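Local coordinates for flavodoxin (Bacillus cereus, PDB 6GAQ), which probably donates electrons at low potential to a number of redox enzymes, carrying them on a bound flavin mononucleotide, at residues 9-17 / 38-48; 123-131 / 142-153. All blocks are in the same frame, centred on the assembly; numbering follows the deposited sequence.

Contact 1: 9-17 / 38-48. With FMN (flavin mononucleotide), chain C.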
# COMPACT_ATOMS: atom_id res chain seq x y z
N ALA A 9 -14.25 7.21 10.03
CA ALA A 9 -13.26 6.70 9.09
C ALA A 9 -11.85 6.86 9.66
O ALA A 9 -11.55 7.87 10.31
CB ALA A 9 -13.38 7.40 7.75
N LYS A 10 -10.99 5.88 9.41
CA LYS A 10 -9.65 5.91 9.98
C LYS A 10 -8.57 5.54 8.97
O LYS A 10 -7.91 6.42 8.41
CB LYS A 10 -9.57 4.99 11.20
CG LYS A 10 -8.75 5.58 12.32
CD LYS A 10 -8.94 4.82 13.61
CE LYS A 10 -8.22 5.52 14.74
NZ LYS A 10 -6.91 6.08 14.29
N ILE A 11 -8.38 4.24 8.74
CA ILE A 11 -7.29 3.75 7.89
C ILE A 11 -7.89 3.12 6.64
O ILE A 11 -8.85 2.35 6.71
CB ILE A 11 -6.40 2.75 8.65
CG1 ILE A 11 -5.76 3.42 9.86
CG2 ILE A 11 -5.32 2.19 7.73
CD1 ILE A 11 -4.76 2.55 10.59
N LEU A 12 -7.30 3.44 5.49
CA LEU A 12 -7.73 2.92 4.20
C LEU A 12 -6.60 2.10 3.58
O LEU A 12 -5.44 2.52 3.58
CB LEU A 12 -8.14 4.05 3.25
CG LEU A 12 -7.99 3.79 1.75
CD1 LEU A 12 -9.07 2.85 1.24
CD2 LEU A 12 -8.01 5.10 0.98
N ILE A 13 -6.95 0.94 3.05
CA ILE A 13 -6.02 0.07 2.34
C ILE A 13 -6.49 -0.01 0.90
O ILE A 13 -7.45 -0.73 0.59
CB ILE A 13 -5.91 -1.32 2.98
CG1 ILE A 13 -5.47 -1.21 4.43
CG2 ILE A 13 -4.95 -2.20 2.19
CD1 ILE A 13 -5.50 -2.53 5.18
N ALA A 14 -5.83 0.72 0.01
CA ALA A 14 -6.11 0.69 -1.42
C ALA A 14 -5.02 -0.12 -2.11
O ALA A 14 -3.84 0.22 -2.01
CB ALA A 14 -6.19 2.10 -2.00
N TYR A 15 -5.41 -1.19 -2.80
CA TYR A 15 -4.46 -2.12 -3.38
C TYR A 15 -4.77 -2.38 -4.84
O TYR A 15 -5.93 -2.34 -5.27
CB TYR A 15 -4.43 -3.45 -2.61
CG TYR A 15 -5.66 -4.31 -2.79
CD1 TYR A 15 -5.72 -5.29 -3.78
CD2 TYR A 15 -6.77 -4.15 -1.96
CE1 TYR A 15 -6.84 -6.07 -3.95
CE2 TYR A 15 -7.90 -4.93 -2.13
CZ TYR A 15 -7.93 -5.89 -3.12
OH TYR A 15 -9.05 -6.67 -3.28
N ALA A 16 -3.72 -2.65 -5.61
CA ALA A 16 -3.82 -3.08 -7.00
C ALA A 16 -3.27 -4.50 -7.08
O ALA A 16 -2.08 -4.72 -6.84
CB ALA A 16 -3.06 -2.14 -7.93
N SER A 17 -4.13 -5.46 -7.41
CA SER A 17 -3.73 -6.85 -7.49
C SER A 17 -4.33 -7.49 -8.73
O SER A 17 -5.51 -7.28 -9.04
CB SER A 17 -4.16 -7.63 -6.24
OG SER A 17 -3.75 -8.99 -6.33
N HIS A 38 -9.22 0.00 15.19
CA HIS A 38 -9.24 0.95 14.10
C HIS A 38 -10.35 0.60 13.11
O HIS A 38 -10.84 -0.53 13.06
CB HIS A 38 -7.89 0.96 13.37
CG HIS A 38 -6.76 1.53 14.17
ND1 HIS A 38 -6.90 2.62 15.00
CD2 HIS A 38 -5.46 1.16 14.26
CE1 HIS A 38 -5.74 2.90 15.57
NE2 HIS A 38 -4.85 2.02 15.14
N GLU A 39 -10.73 1.59 12.30
CA GLU A 39 -11.73 1.42 11.26
C GLU A 39 -11.00 1.24 9.93
O GLU A 39 -10.45 2.21 9.39
CB GLU A 39 -12.68 2.61 11.22
CG GLU A 39 -14.15 2.24 11.28
CD GLU A 39 -15.05 3.45 11.41
OE1 GLU A 39 -14.52 4.56 11.63
OE2 GLU A 39 -16.28 3.30 11.29
N VAL A 40 -10.99 0.02 9.41
CA VAL A 40 -10.13 -0.36 8.30
C VAL A 40 -11.00 -0.68 7.09
O VAL A 40 -11.74 -1.67 7.09
CB VAL A 40 -9.23 -1.55 8.66
CG1 VAL A 40 -8.20 -1.79 7.57
CG2 VAL A 40 -8.56 -1.31 10.00
N VAL A 41 -10.90 0.15 6.05
CA VAL A 41 -11.60 -0.05 4.79
C VAL A 41 -10.63 -0.64 3.78
O VAL A 41 -9.47 -0.21 3.70
CB VAL A 41 -12.22 1.26 4.28
CG1 VAL A 41 -12.83 1.08 2.89
CG2 VAL A 41 -13.26 1.78 5.25
N LEU A 42 -11.09 -1.62 3.01
CA LEU A 42 -10.27 -2.35 2.05
C LEU A 42 -10.86 -2.15 0.66
O LEU A 42 -11.99 -2.57 0.40
CB LEU A 42 -10.21 -3.83 2.41
CG LEU A 42 -9.24 -4.75 1.67
CD1 LEU A 42 -7.83 -4.60 2.22
CD2 LEU A 42 -9.71 -6.19 1.77
N GLN A 43 -10.10 -1.51 -0.23
CA GLN A 43 -10.60 -1.15 -1.55
C GLN A 43 -9.54 -1.42 -2.61
O GLN A 43 -8.34 -1.40 -2.33
CB GLN A 43 -11.01 0.33 -1.61
CG GLN A 43 -12.31 0.66 -0.92
CD GLN A 43 -12.81 2.06 -1.25
OE1 GLN A 43 -12.16 2.80 -1.99
NE2 GLN A 43 -13.95 2.43 -0.69
N GLU A 44 -10.01 -1.67 -3.83
CA GLU A 44 -9.13 -1.67 -4.99
C GLU A 44 -8.93 -0.25 -5.49
O GLU A 44 -9.84 0.59 -5.43
CB GLU A 44 -9.70 -2.55 -6.10
CG GLU A 44 -10.32 -3.85 -5.63
CD GLU A 44 -10.69 -4.78 -6.77
OE1 GLU A 44 -10.19 -4.57 -7.90
OE2 GLU A 44 -11.48 -5.72 -6.55
N MET A 45 -7.72 0.04 -5.98
CA MET A 45 -7.38 1.40 -6.38
C MET A 45 -7.79 1.73 -7.81
O MET A 45 -7.82 2.91 -8.17
CB MET A 45 -5.88 1.65 -6.20
CG MET A 45 -4.99 0.75 -7.05
SD MET A 45 -3.29 1.33 -7.07
CE MET A 45 -3.04 1.72 -5.33
N GLU A 46 -8.09 0.72 -8.62
CA GLU A 46 -8.57 0.98 -9.97
C GLU A 46 -9.97 1.60 -9.91
O GLU A 46 -10.80 1.23 -9.07
CB GLU A 46 -8.59 -0.31 -10.79
CG GLU A 46 -9.40 -0.26 -12.08
CD GLU A 46 -10.88 -0.50 -11.86
OE1 GLU A 46 -11.24 -1.16 -10.87
OE2 GLU A 46 -11.68 0.01 -12.67
N GLY A 47 -10.22 2.54 -10.81
CA GLY A 47 -11.52 3.18 -10.90
C GLY A 47 -11.88 3.98 -9.66
O GLY A 47 -13.01 4.44 -9.50
N MET A 48 -10.89 4.14 -8.78
CA MET A 48 -11.07 4.79 -7.50
C MET A 48 -10.59 6.23 -7.62
O MET A 48 -9.40 6.48 -7.85
CB MET A 48 -10.29 4.05 -6.41
CG MET A 48 -10.23 4.75 -5.07
SD MET A 48 -9.20 3.84 -3.90
CE MET A 48 -9.47 4.79 -2.40
N1 FMN C . 8.17 -7.93 -10.16
C2 FMN C . 9.07 -6.95 -9.77
O2 FMN C . 9.41 -6.86 -8.59
N3 FMN C . 9.59 -6.08 -10.71
C4 FMN C . 9.22 -6.18 -12.03
O4 FMN C . 9.68 -5.40 -12.86
C4A FMN C . 8.31 -7.16 -12.42
N5 FMN C . 7.94 -7.27 -13.74
C5A FMN C . 7.04 -8.24 -14.13
C6 FMN C . 6.67 -8.34 -15.46
C7 FMN C . 5.77 -9.32 -15.86
C7M FMN C . 5.36 -9.43 -17.30
C8 FMN C . 5.24 -10.20 -14.92
C8M FMN C . 4.27 -11.26 -15.35
C9 FMN C . 5.62 -10.10 -13.59
C9A FMN C . 6.52 -9.12 -13.19
N10 FMN C . 6.89 -9.01 -11.86
C10 FMN C . 7.79 -8.04 -11.48
C1' FMN C . 6.34 -9.97 -10.84
C2' FMN C . 5.03 -9.54 -10.18
O2' FMN C . 5.18 -8.29 -9.56
C3' FMN C . 4.65 -10.60 -9.15
O3' FMN C . 4.20 -11.76 -9.82
C4' FMN C . 3.60 -10.14 -8.15
O4' FMN C . 3.65 -10.99 -7.02
C5' FMN C . 2.19 -10.16 -8.71
O5' FMN C . 1.31 -9.67 -7.71
P FMN C . -0.29 -9.80 -7.83
O1P FMN C . -0.68 -11.23 -7.52
O2P FMN C . -0.95 -8.87 -6.84
O3P FMN C . -0.73 -9.46 -9.24
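I11 to Y15 pair in parallel with V40 to E44, joining the outermost strand 40-44 of the five-stranded sheet to its inner neighbour 11-16. The ladder starts at I11 N to E39 O and ends at M45 N to Y15 O. Both polar backbone atoms of I13 face strand 40-44: its N donates to V41 O at 2.8 Å, and its O takes an almost straight bond (176° at the hydrogen) from Q43 N. M45 N instead meets Y15 O from above the carbonyl plane, where the strand is already turning away. Beta-branched and leucine side chains suit the face that carries I13, V40 and L42, since I13 spreads its two branches over two neighbours: CD1 lies 3.7 Å from V40 CG1, while CG2 meets L42 CD1. Helix 21-35 lies over this face and touches V40 and L42, completing a beta-alpha-beta crossover, the first of the flavodoxin fold. On the other face, small A14 makes way for M48, whose fully extended chain passes SD by A14 CB and brings CE tip to tip with L12 CD2 at 3.7 Å. M45 has CG wedged between its own N and carbonyl carbon (chi1 61°), which carries SD of its flexible thioether chain to 3.6 Å from A16 CB. Y15 takes the same kind of first torsion (chi1 71°), and its ring swings back alongside the edge strand, with CE2 4.0 Å from L42 CG and OH beside E44 CG. At the opposite end, E39 OE1 receives A9 N at 3.1 Å from above the carboxylate plane. S17, just past the strand, opens the phosphate-binding loop: its OG, a compact hydroxyl donor, bonds FMN O2P at 2.8 Å, and the backbone N atoms of S19 and N21 also bind the cofactor.

Contact 2: 123-131 / 142-153; sequences LVQEGLKIE and KCSNFAIAFAEK. With CA (calcium ion), chain E.
Q125 holds CG between its backbone N and carbonyl carbon (chi1 57°) and then extends, while F146 sets its ring opposite its own backbone N (chi1 180°); the two torsions bring Q125 NE2 over one ring face, offset toward its rim, with the amide and ring planes nearly perpendicular. Q125 NE2 donates to F146 O at 2.9 Å, with the oxygen in the amide plane. That carbonyl also accepts the helical bond from F150 N, arriving on the opposite side of its plane, so glutamine, with its N-H donor, gives the F146 carbonyl a second partner besides the helical one. L128 CB covers the other ring face, 3.7 Å from the centroid in a CH-pi contact, and L128 CD2 reaches C143 SG. Long lysines span both ends: K142 NZ binds K129 O at 2.9 Å in the carbonyl plane, and K153 NZ binds V124 O at 2.8 Å from above the V124 carbonyl plane, with a weak bond to Q125 OE1. V124 CG2 meets F150 CD1 at 3.6 Å. At the strand's end, E131 O coordinates a calcium ion at 2.5 Å, together with a water, A133 and D139. A C-terminal helix running back nearly antiparallel over the last, outermost parallel strand is the closing beta-alpha unit of the flavodoxin fold.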
# COMPACT_ATOMS: atom_id res chain seq x y z
N LEU A 123 5.02 9.92 5.60
CA LEU A 123 5.41 8.53 5.41
C LEU A 123 6.05 8.03 6.70
O LEU A 123 7.15 8.46 7.06
CB LEU A 123 6.36 8.40 4.23
CG LEU A 123 6.77 6.99 3.82
CD1 LEU A 123 5.54 6.16 3.49
CD2 LEU A 123 7.72 7.05 2.64
N VAL A 124 5.37 7.11 7.39
CA VAL A 124 5.79 6.73 8.74
C VAL A 124 6.81 5.59 8.76
O VAL A 124 7.50 5.42 9.78
CB VAL A 124 4.57 6.33 9.59
CG1 VAL A 124 3.75 7.57 9.95
CG2 VAL A 124 3.72 5.31 8.86
N GLN A 125 6.94 4.82 7.69
CA GLN A 125 7.88 3.71 7.68
C GLN A 125 8.16 3.28 6.25
O GLN A 125 7.39 3.57 5.33
CB GLN A 125 7.34 2.52 8.50
CG GLN A 125 5.99 2.01 8.05
CD GLN A 125 5.32 1.14 9.10
OE1 GLN A 125 5.22 1.51 10.26
NE2 GLN A 125 4.87 -0.04 8.68
N GLU A 126 9.28 2.57 6.09
CA GLU A 126 9.67 2.06 4.78
C GLU A 126 8.69 0.99 4.32
O GLU A 126 8.08 0.28 5.12
CB GLU A 126 11.09 1.50 4.84
CG GLU A 126 11.66 1.05 3.50
CD GLU A 126 11.62 2.14 2.44
OE1 GLU A 126 11.91 3.31 2.78
OE2 GLU A 126 11.31 1.83 1.28
N GLY A 127 8.54 0.87 3.00
CA GLY A 127 7.53 0.00 2.44
C GLY A 127 7.82 -1.47 2.69
O GLY A 127 8.96 -1.89 2.87
N LEU A 128 6.74 -2.25 2.70
CA LEU A 128 6.82 -3.70 2.83
C LEU A 128 6.98 -4.33 1.45
O LEU A 128 6.17 -4.07 0.55
CB LEU A 128 5.57 -4.24 3.52
CG LEU A 128 5.21 -5.71 3.33
CD1 LEU A 128 6.20 -6.61 4.07
CD2 LEU A 128 3.78 -5.98 3.79
N LYS A 129 8.02 -5.14 1.29
CA LYS A 129 8.33 -5.79 0.02
C LYS A 129 8.23 -7.30 0.21
O LYS A 129 9.06 -7.90 0.90
CB LYS A 129 9.72 -5.38 -0.46
CG LYS A 129 10.00 -3.90 -0.28
CD LYS A 129 11.27 -3.48 -0.99
CE LYS A 129 12.15 -2.67 -0.06
NZ LYS A 129 11.39 -1.70 0.77
N ILE A 130 7.21 -7.90 -0.39
CA ILE A 130 6.97 -9.34 -0.33
C ILE A 130 7.24 -9.91 -1.71
O ILE A 130 6.95 -9.27 -2.72
CB ILE A 130 5.53 -9.64 0.13
CG1 ILE A 130 5.32 -9.22 1.59
CG2 ILE A 130 5.17 -11.12 -0.07
CD1 ILE A 130 5.90 -10.18 2.61
N GLU A 131 7.82 -11.12 -1.76
CA GLU A 131 8.06 -11.78 -3.03
C GLU A 131 6.93 -12.75 -3.32
O GLU A 131 6.70 -13.69 -2.54
CB GLU A 131 9.42 -12.49 -3.04
CG GLU A 131 9.57 -13.54 -4.14
CD GLU A 131 11.02 -13.86 -4.47
OE1 GLU A 131 11.32 -14.14 -5.65
OE2 GLU A 131 11.86 -13.82 -3.55
N LYS A 142 6.41 -11.01 8.17
CA LYS A 142 6.78 -9.72 7.59
C LYS A 142 5.58 -8.79 7.55
O LYS A 142 5.68 -7.61 7.92
CB LYS A 142 7.36 -9.92 6.19
CG LYS A 142 8.86 -10.21 6.17
CD LYS A 142 9.30 -10.75 4.81
CE LYS A 142 9.44 -9.63 3.79
NZ LYS A 142 9.93 -10.15 2.48
N CYS A 143 4.43 -9.30 7.09
CA CYS A 143 3.22 -8.49 7.06
C CYS A 143 2.76 -8.14 8.47
O CYS A 143 2.29 -7.02 8.72
CB CYS A 143 2.12 -9.22 6.31
SG CYS A 143 2.55 -9.72 4.62
N SER A 144 2.88 -9.09 9.41
CA SER A 144 2.43 -8.85 10.77
C SER A 144 3.25 -7.74 11.44
O SER A 144 2.70 -6.90 12.15
CB SER A 144 2.51 -10.14 11.59
OG SER A 144 1.97 -9.96 12.89
N ASN A 145 4.57 -7.74 11.21
CA ASN A 145 5.41 -6.69 11.79
C ASN A 145 5.14 -5.34 11.15
O ASN A 145 5.11 -4.31 11.83
CB ASN A 145 6.88 -7.07 11.65
CG ASN A 145 7.24 -8.33 12.41
OD1 ASN A 145 6.58 -8.69 13.38
ND2 ASN A 145 8.29 -9.01 11.96
N PHE A 146 4.93 -5.33 9.83
CA PHE A 146 4.68 -4.07 9.12
C PHE A 146 3.39 -3.41 9.61
O PHE A 146 3.37 -2.21 9.90
CB PHE A 146 4.63 -4.33 7.62
CG PHE A 146 4.38 -3.09 6.80
CD1 PHE A 146 5.42 -2.26 6.43
CD2 PHE A 146 3.09 -2.77 6.38
CE1 PHE A 146 5.19 -1.12 5.67
CE2 PHE A 146 2.86 -1.63 5.63
CZ PHE A 146 3.91 -0.81 5.27
N ALA A 147 2.31 -4.19 9.71
CA ALA A 147 1.03 -3.63 10.09
C ALA A 147 1.02 -3.17 11.55
O ALA A 147 0.36 -2.18 11.87
CB ALA A 147 -0.09 -4.65 9.86
N ILE A 148 1.74 -3.87 12.42
CA ILE A 148 1.76 -3.49 13.83
C ILE A 148 2.53 -2.19 14.02
O ILE A 148 2.11 -1.31 14.79
CB ILE A 148 2.34 -4.63 14.68
CG1 ILE A 148 1.32 -5.76 14.83
CG2 ILE A 148 2.77 -4.12 16.05
CD1 ILE A 148 1.90 -7.04 15.40
N ALA A 149 3.66 -2.04 13.33
CA ALA A 149 4.43 -0.80 13.43
C ALA A 149 3.62 0.39 12.92
O ALA A 149 3.72 1.50 13.46
CB ALA A 149 5.74 -0.93 12.66
N PHE A 150 2.82 0.18 11.87
CA PHE A 150 1.93 1.23 11.39
C PHE A 150 0.89 1.59 12.45
O PHE A 150 0.58 2.77 12.64
CB PHE A 150 1.25 0.79 10.09
CG PHE A 150 0.49 1.89 9.41
CD1 PHE A 150 1.15 2.80 8.59
CD2 PHE A 150 -0.88 2.00 9.56
CE1 PHE A 150 0.45 3.81 7.95
CE2 PHE A 150 -1.58 3.01 8.92
CZ PHE A 150 -0.92 3.91 8.12
N ALA A 151 0.36 0.58 13.14
CA ALA A 151 -0.60 0.85 14.21
C ALA A 151 0.05 1.57 15.38
O ALA A 151 -0.61 2.37 16.06
CB ALA A 151 -1.24 -0.46 14.68
N GLU A 152 1.34 1.30 15.63
CA GLU A 152 2.04 2.01 16.70
C GLU A 152 2.18 3.50 16.38
O GLU A 152 2.30 4.32 17.30
CB GLU A 152 3.41 1.38 16.93
CG GLU A 152 3.37 0.11 17.76
CD GLU A 152 4.67 -0.67 17.70
OE1 GLU A 152 4.70 -1.82 18.17
OE2 GLU A 152 5.67 -0.12 17.17
N LYS A 153 2.17 3.86 15.09
CA LYS A 153 2.17 5.26 14.70
C LYS A 153 0.83 5.94 14.97
O LYS A 153 0.74 7.16 14.84
CB LYS A 153 2.52 5.39 13.22
CG LYS A 153 3.83 4.73 12.83
CD LYS A 153 5.02 5.46 13.43
CE LYS A 153 6.27 4.60 13.38
NZ LYS A 153 6.50 4.01 12.04
CA CA E . 6.50 -15.36 -0.72
O HOH W 1 6.39 -17.02 -2.54

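Contacts 1 and 2 belong to the two outermost strands of one parallel sheet, and their centres lie about 16 Å apart. They nevertheless meet directly: I11 CD1 of contact 1 packs 3.6 Å from F150 CE2 of contact 2. Helix 21-35 joins them further, since V40 and L42 touch it from one edge strand while L128 and I130 touch I25 of the same helix from the other. Toward the C-terminal ends of the strands the roles diverge. Contact 1 delivers S17 to the FMN phosphate, whereas contact 2 ends at E131 and a calcium ion, the nearest atoms of its I130 side chain and of the same cofactor about 7 Å apart.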